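Anti-sigma-I factor RsgI2 (PDB 4B9P) probably senses cellulose outside the cell through this family 3 carbohydrate-binding module and, in response, releases the sigma factor SigI2 that it otherwise holds inactive. Local coordinates at residues H14-R26 with L117-Y131. Numbering follows the deposited sequence.
Sequences HIRTSETKELQPR and LSLATPPYSEWNYMY. With ZN (zinc ion), chain E; ZN (zinc ion), chain C.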
loop_
_atom_site.group_PDB
_atom_site.type_symbol
_atom_site.label_atom_id
_atom_site.label_comp_id
_atom_site.label_asym_id
_atom_site.label_seq_id
_atom_site.Cartn_x
_atom_site.Cartn_y
_atom_site.Cartn_z
ATOM N N HIS A 14 -4.508 -2.072 9.816
ATOM C CA HIS A 14 -4.294 -2.753 11.081
ATOM C C HIS A 14 -4.377 -1.808 12.267
ATOM O O HIS A 14 -4.609 -2.258 13.388
ATOM C CB HIS A 14 -2.944 -3.477 11.022
ATOM C CG HIS A 14 -2.678 -4.373 12.189
ATOM N ND1 HIS A 14 -1.608 -4.189 13.037
ATOM C CD2 HIS A 14 -3.293 -5.500 12.615
ATOM C CE1 HIS A 14 -1.591 -5.145 13.954
ATOM N NE2 HIS A 14 -2.596 -5.960 13.713
ATOM N N ILE A 15 -4.172 -0.520 12.017
ATOM C CA ILE A 15 -4.440 0.519 12.994
ATOM C C ILE A 15 -5.500 1.425 12.409
ATOM O O ILE A 15 -5.295 1.976 11.304
ATOM C CB ILE A 15 -3.183 1.370 13.305
ATOM C CG1 ILE A 15 -2.098 0.506 13.940
ATOM C CG2 ILE A 15 -3.533 2.561 14.198
ATOM C CD1 ILE A 15 -0.838 1.259 14.148
ATOM N N ARG A 16 -6.611 1.580 13.127
ATOM C CA ARG A 16 -7.740 2.334 12.591
ATOM C C ARG A 16 -8.116 3.560 13.393
ATOM O O ARG A 16 -9.173 4.153 13.175
ATOM C CB ARG A 16 -8.948 1.397 12.473
ATOM C CG ARG A 16 -8.701 0.312 11.453
ATOM C CD ARG A 16 -9.788 -0.695 11.334
ATOM N NE ARG A 16 -10.032 -1.464 12.535
ATOM C CZ ARG A 16 -9.303 -2.495 12.981
ATOM N NH1 ARG A 16 -8.218 -2.938 12.356
ATOM N NH2 ARG A 16 -9.705 -3.120 14.073
ATOM N N THR A 17 -7.270 3.941 14.342
ATOM C CA THR A 17 -7.496 5.143 15.103
ATOM C C THR A 17 -7.426 6.360 14.190
ATOM O O THR A 17 -6.702 6.373 13.188
ATOM C CB THR A 17 -6.457 5.281 16.218
ATOM O OG1 THR A 17 -5.149 5.169 15.662
ATOM C CG2 THR A 17 -6.605 4.184 17.195
ATOM N N SER A 18 -8.201 7.384 14.515
ATOM C CA SER A 18 -8.244 8.574 13.673
ATOM C C SER A 18 -6.850 9.190 13.488
ATOM O O SER A 18 -6.490 9.608 12.387
ATOM C CB SER A 18 -9.185 9.600 14.291
ATOM O OG SER A 18 -8.867 9.780 15.657
ATOM N N GLU A 19 -6.079 9.265 14.571
ATOM C CA GLU A 19 -4.693 9.724 14.496
ATOM C C GLU A 19 -3.795 8.519 14.700
ATOM O O GLU A 19 -4.081 7.643 15.514
ATOM C CB GLU A 19 -4.399 10.743 15.605
ATOM C CG GLU A 19 -4.951 12.129 15.433
ATOM C CD GLU A 19 -4.413 13.130 16.501
ATOM O OE1 GLU A 19 -3.884 12.706 17.564
ATOM O OE2 GLU A 19 -4.517 14.362 16.285
ATOM N N THR A 20 -2.702 8.459 13.960
ATOM C CA THR A 20 -1.753 7.375 14.148
ATOM C C THR A 20 -0.336 7.889 13.909
ATOM O O THR A 20 -0.149 8.781 13.057
ATOM C CB THR A 20 -2.073 6.210 13.184
ATOM O OG1 THR A 20 -1.195 5.130 13.477
ATOM C CG2 THR A 20 -1.909 6.580 11.682
ATOM N N LYS A 21 0.668 7.269 14.544
ATOM C CA LYS A 21 2.052 7.606 14.188
ATOM C C LYS A 21 2.615 6.635 13.168
ATOM O O LYS A 21 3.777 6.753 12.771
ATOM C CB LYS A 21 2.947 7.700 15.409
ATOM C CG LYS A 21 3.061 6.411 16.173
ATOM C CD LYS A 21 4.015 6.671 17.389
ATOM C CE LYS A 21 3.995 5.592 18.441
ATOM N NZ LYS A 21 4.700 4.356 17.961
ATOM N N GLU A 22 1.783 5.698 12.684
ATOM C CA GLU A 22 2.178 4.867 11.556
ATOM C C GLU A 22 0.983 4.396 10.791
ATOM O O GLU A 22 -0.001 3.950 11.361
ATOM C CB GLU A 22 3.065 3.675 11.909
ATOM C CG GLU A 22 2.911 3.010 13.194
ATOM C CD GLU A 22 3.942 1.884 13.365
ATOM O OE1 GLU A 22 3.694 0.820 12.798
ATOM O OE2 GLU A 22 5.005 2.052 14.023
ATOM N N LEU A 23 1.044 4.526 9.477
ATOM C CA LEU A 23 0.047 3.884 8.609
ATOM C C LEU A 23 0.376 2.409 8.546
ATOM O O LEU A 23 1.527 2.044 8.349
ATOM C CB LEU A 23 0.109 4.472 7.205
ATOM C CG LEU A 23 0.055 5.988 7.092
ATOM C CD1 LEU A 23 0.143 6.436 5.621
ATOM C CD2 LEU A 23 -1.187 6.551 7.765
ATOM N N GLN A 24 -0.644 1.562 8.717
ATOM C CA GLN A 24 -0.436 0.114 8.673
ATOM C C GLN A 24 -1.417 -0.551 7.707
ATOM O O GLN A 24 -2.249 -1.357 8.096
ATOM C CB GLN A 24 -0.572 -0.490 10.067
ATOM C CG GLN A 24 0.621 -0.144 10.937
ATOM C CD GLN A 24 0.754 -1.089 12.117
ATOM O OE1 GLN A 24 -0.061 -2.017 12.293
ATOM N NE2 GLN A 24 1.760 -0.855 12.934
ATOM N N PRO A 25 -1.299 -0.244 6.410
ATOM C CA PRO A 25 -2.080 -0.994 5.418
ATOM C C PRO A 25 -1.545 -2.411 5.252
ATOM O O PRO A 25 -0.312 -2.632 5.188
ATOM C CB PRO A 25 -1.873 -0.166 4.139
ATOM C CG PRO A 25 -0.508 0.376 4.292
ATOM C CD PRO A 25 -0.332 0.663 5.766
ATOM N N ARG A 26 -2.463 -3.372 5.230
ATOM C CA ARG A 26 -2.122 -4.754 4.940
ATOM C C ARG A 26 -2.840 -5.123 3.657
ATOM O O ARG A 26 -4.034 -4.825 3.528
ATOM C CB ARG A 26 -2.546 -5.645 6.092
ATOM C CG ARG A 26 -1.769 -5.273 7.340
ATOM C CD ARG A 26 -1.977 -6.201 8.462
ATOM N NE ARG A 26 -0.976 -5.930 9.486
ATOM C CZ ARG A 26 -0.766 -6.732 10.517
ATOM N NH1 ARG A 26 -1.514 -7.812 10.675
ATOM N NH2 ARG A 26 0.182 -6.453 11.390
ATOM N N LEU A 117 8.938 5.206 13.672
ATOM C CA LEU A 117 8.852 3.797 13.328
ATOM C C LEU A 117 9.849 2.967 14.136
ATOM O O LEU A 117 9.782 1.745 14.172
ATOM C CB LEU A 117 9.009 3.598 11.830
ATOM C CG LEU A 117 7.643 3.581 11.111
ATOM C CD1 LEU A 117 6.808 4.840 11.339
ATOM C CD2 LEU A 117 7.829 3.290 9.629
ATOM N N SER A 118 10.769 3.654 14.801
ATOM C CA SER A 118 11.733 2.986 15.645
ATOM C C SER A 118 11.210 2.664 17.056
ATOM O O SER A 118 11.902 1.999 17.834
ATOM C CB SER A 118 13.022 3.807 15.684
ATOM O OG SER A 118 12.831 5.085 16.253
ATOM N N LEU A 119 9.988 3.109 17.354
ATOM C CA LEU A 119 9.318 2.886 18.653
ATOM C C LEU A 119 10.054 3.542 19.811
ATOM O O LEU A 119 10.038 3.063 20.959
ATOM C CB LEU A 119 9.120 1.408 18.958
ATOM C CG LEU A 119 8.363 0.662 17.862
ATOM C CD1 LEU A 119 8.001 -0.677 18.434
ATOM C CD2 LEU A 119 7.118 1.416 17.370
ATOM N N ALA A 120 10.724 4.635 19.482
ATOM C CA ALA A 120 11.312 5.494 20.479
ATOM C C ALA A 120 10.570 6.805 20.336
ATOM O O ALA A 120 9.795 6.989 19.389
ATOM C CB ALA A 120 12.808 5.662 20.228
ATOM N N THR A 121 10.745 7.696 21.295
ATOM C CA THR A 121 10.024 8.953 21.282
ATOM C C THR A 121 10.584 9.841 20.157
ATOM O O THR A 121 11.757 10.142 20.144
ATOM C CB THR A 121 10.242 9.622 22.652
ATOM O OG1 THR A 121 9.686 8.761 23.642
ATOM C CG2 THR A 121 9.593 10.967 22.734
ATOM N N PRO A 122 9.755 10.272 19.199
ATOM C CA PRO A 122 10.295 11.159 18.160
ATOM C C PRO A 122 10.625 12.529 18.760
ATOM O O PRO A 122 9.841 13.038 19.560
ATOM C CB PRO A 122 9.125 11.288 17.151
ATOM C CG PRO A 122 8.186 10.186 17.508
ATOM C CD PRO A 122 8.363 9.883 18.950
ATOM N N PRO A 123 11.717 13.165 18.321
ATOM C CA PRO A 123 12.118 14.457 18.901
ATOM C C PRO A 123 11.416 15.630 18.201
ATOM O O PRO A 123 12.064 16.579 17.724
ATOM C CB PRO A 123 13.611 14.465 18.648
ATOM C CG PRO A 123 13.719 13.766 17.285
ATOM C CD PRO A 123 12.750 12.600 17.430
ATOM N N TYR A 124 10.097 15.519 18.106
ATOM C CA TYR A 124 9.296 16.440 17.322
ATOM C C TYR A 124 8.020 16.814 18.035
ATOM O O TYR A 124 7.498 16.032 18.826
ATOM C CB TYR A 124 8.898 15.773 15.986
ATOM C CG TYR A 124 10.044 15.553 15.043
ATOM C CD1 TYR A 124 10.635 16.623 14.356
ATOM C CD2 TYR A 124 10.576 14.291 14.856
ATOM C CE1 TYR A 124 11.696 16.431 13.483
ATOM C CE2 TYR A 124 11.669 14.108 14.010
ATOM C CZ TYR A 124 12.199 15.171 13.310
ATOM O OH TYR A 124 13.266 14.936 12.476
ATOM N N SER A 125 7.452 17.967 17.661
ATOM C CA SER A 125 6.058 18.270 17.971
ATOM C C SER A 125 5.164 17.205 17.324
ATOM O O SER A 125 5.486 16.652 16.260
ATOM C CB SER A 125 5.679 19.625 17.408
ATOM O OG SER A 125 6.373 20.650 18.105
ATOM N N GLU A 126 4.007 16.984 17.914
ATOM C CA GLU A 126 3.158 15.865 17.538
ATOM C C GLU A 126 2.839 15.861 16.047
ATOM O O GLU A 126 2.781 14.802 15.418
ATOM C CB GLU A 126 1.843 15.935 18.363
ATOM C CG GLU A 126 0.847 14.943 17.932
ATOM C CD GLU A 126 -0.450 14.917 18.717
ATOM O OE1 GLU A 126 -0.446 15.241 19.912
ATOM O OE2 GLU A 126 -1.504 14.534 18.152
ATOM N N TRP A 127 2.520 17.036 15.490
ATOM C CA TRP A 127 2.066 17.124 14.098
ATOM C C TRP A 127 3.129 16.671 13.095
ATOM O O TRP A 127 2.797 16.323 11.955
ATOM C CB TRP A 127 1.534 18.513 13.772
ATOM C CG TRP A 127 2.516 19.582 14.010
ATOM C CD1 TRP A 127 3.528 19.992 13.166
ATOM C CD2 TRP A 127 2.610 20.402 15.187
ATOM N NE1 TRP A 127 4.233 21.026 13.759
ATOM C CE2 TRP A 127 3.682 21.302 14.991
ATOM C CE3 TRP A 127 1.879 20.471 16.374
ATOM C CZ2 TRP A 127 4.035 22.257 15.944
ATOM C CZ3 TRP A 127 2.230 21.431 17.327
ATOM C CH2 TRP A 127 3.290 22.310 17.099
ATOM N N ASN A 128 4.390 16.617 13.501
ATOM C CA ASN A 128 5.412 16.160 12.562
ATOM C C ASN A 128 5.533 14.631 12.490
ATOM O O ASN A 128 6.291 14.119 11.645
ATOM C CB ASN A 128 6.791 16.806 12.867
ATOM C CG ASN A 128 6.926 18.193 12.269
ATOM O OD1 ASN A 128 6.348 18.524 11.195
ATOM N ND2 ASN A 128 7.630 19.034 12.960
ATOM N N TYR A 129 4.746 13.898 13.307
ATOM C CA TYR A 129 4.704 12.438 13.183
ATOM C C TYR A 129 3.306 11.858 13.240
ATOM O O TYR A 129 3.137 10.669 12.911
ATOM C CB TYR A 129 5.652 11.706 14.147
ATOM C CG TYR A 129 5.338 11.989 15.617
ATOM C CD1 TYR A 129 4.418 11.214 16.311
ATOM C CD2 TYR A 129 5.976 13.029 16.307
ATOM C CE1 TYR A 129 4.141 11.445 17.612
ATOM C CE2 TYR A 129 5.711 13.263 17.641
ATOM C CZ TYR A 129 4.809 12.453 18.286
ATOM O OH TYR A 129 4.535 12.710 19.605
ATOM N N MET A 130 2.313 12.642 13.650
ATOM C CA MET A 130 0.962 12.094 13.774
ATOM C C MET A 130 0.172 12.363 12.491
ATOM O O MET A 130 -0.042 13.524 12.112
ATOM C CB MET A 130 0.264 12.739 14.961
ATOM C CG MET A 130 -0.963 11.987 15.416
ATOM S SD MET A 130 -0.582 10.421 16.277
ATOM C CE MET A 130 -0.276 11.070 17.938
ATOM N N TYR A 131 -0.249 11.291 11.821
ATOM C CA TYR A 131 -1.164 11.353 10.686
ATOM C C TYR A 131 -2.601 11.452 11.136
ATOM O O TYR A 131 -2.985 10.856 12.159
ATOM C CB TYR A 131 -1.071 10.080 9.908
ATOM C CG TYR A 131 0.216 9.863 9.141
ATOM C CD1 TYR A 131 0.520 10.628 8.031
ATOM C CD2 TYR A 131 1.071 8.836 9.496
ATOM C CE1 TYR A 131 1.671 10.365 7.285
ATOM C CE2 TYR A 131 2.198 8.547 8.753
ATOM C CZ TYR A 131 2.476 9.297 7.637
ATOM O OH TYR A 131 3.612 9.010 6.902
HETATM ZN ZN ZN E . -3.233 14.113 18.868
HETATM ZN ZN ZN C . -2.889 -7.598 14.751
HETATM O O HOH W 1 4.929 8.986 11.762
HETATM O O HOH W 2 7.019 6.210 18.871
HETATM O O HOH W 3 -4.123 -8.607 13.334
HETATM O O HOH W 4 -4.264 -6.900 16.122
HETATM O O HOH W 5 -5.113 14.677 19.336
#
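Glu-19 and Glu-126 reach one zinc ion from the two segments, each giving a single oxygen: OE1 of Glu-19 lies 2.0 Å from the metal and OE2 of Glu-126 1.9 Å. Their carboxylates stand nearly perpendicular, planes 87° apart, and a water is a third ligand. Glu-126 spans the gap from its 3-10 turn in an extended chain, its CG swung opposite the backbone N (chi1 173°). In one of its two modelled conformers, Met-130 passes across the Glu-19 chain, CG against CB. Here strands 19-20 and 131-132 form a two-stranded antiparallel ribbon beside the main sheets of the CBM3 beta-sandwich; Thr-20 and Tyr-131 are a hydrogen-bonded pair, Thr-20 N to Tyr-131 O at 3.0 Å and Tyr-131 N to Thr-20 O at 2.8 Å, with both side chains on the same face of the ribbon. Leu-23 lays CD2 over one face of the Tyr-131 ring in a CH-pi contact, 4.0 Å from the centroid, while the phenol OH bonds to Glu-56. Leu-23 and Tyr-131 pack close to the calcium ligands Asp-136 and Asp-51, respectively. Lys-21 meets the edge of the Tyr-129 ring with CB, and its chain runs on to NZ, near CD2 of Leu-119. One water donates to both Lys-21 O and Tyr-129 O, at 2.7 Å each, bridging the backbones where the ribbon's direct bonds have ended.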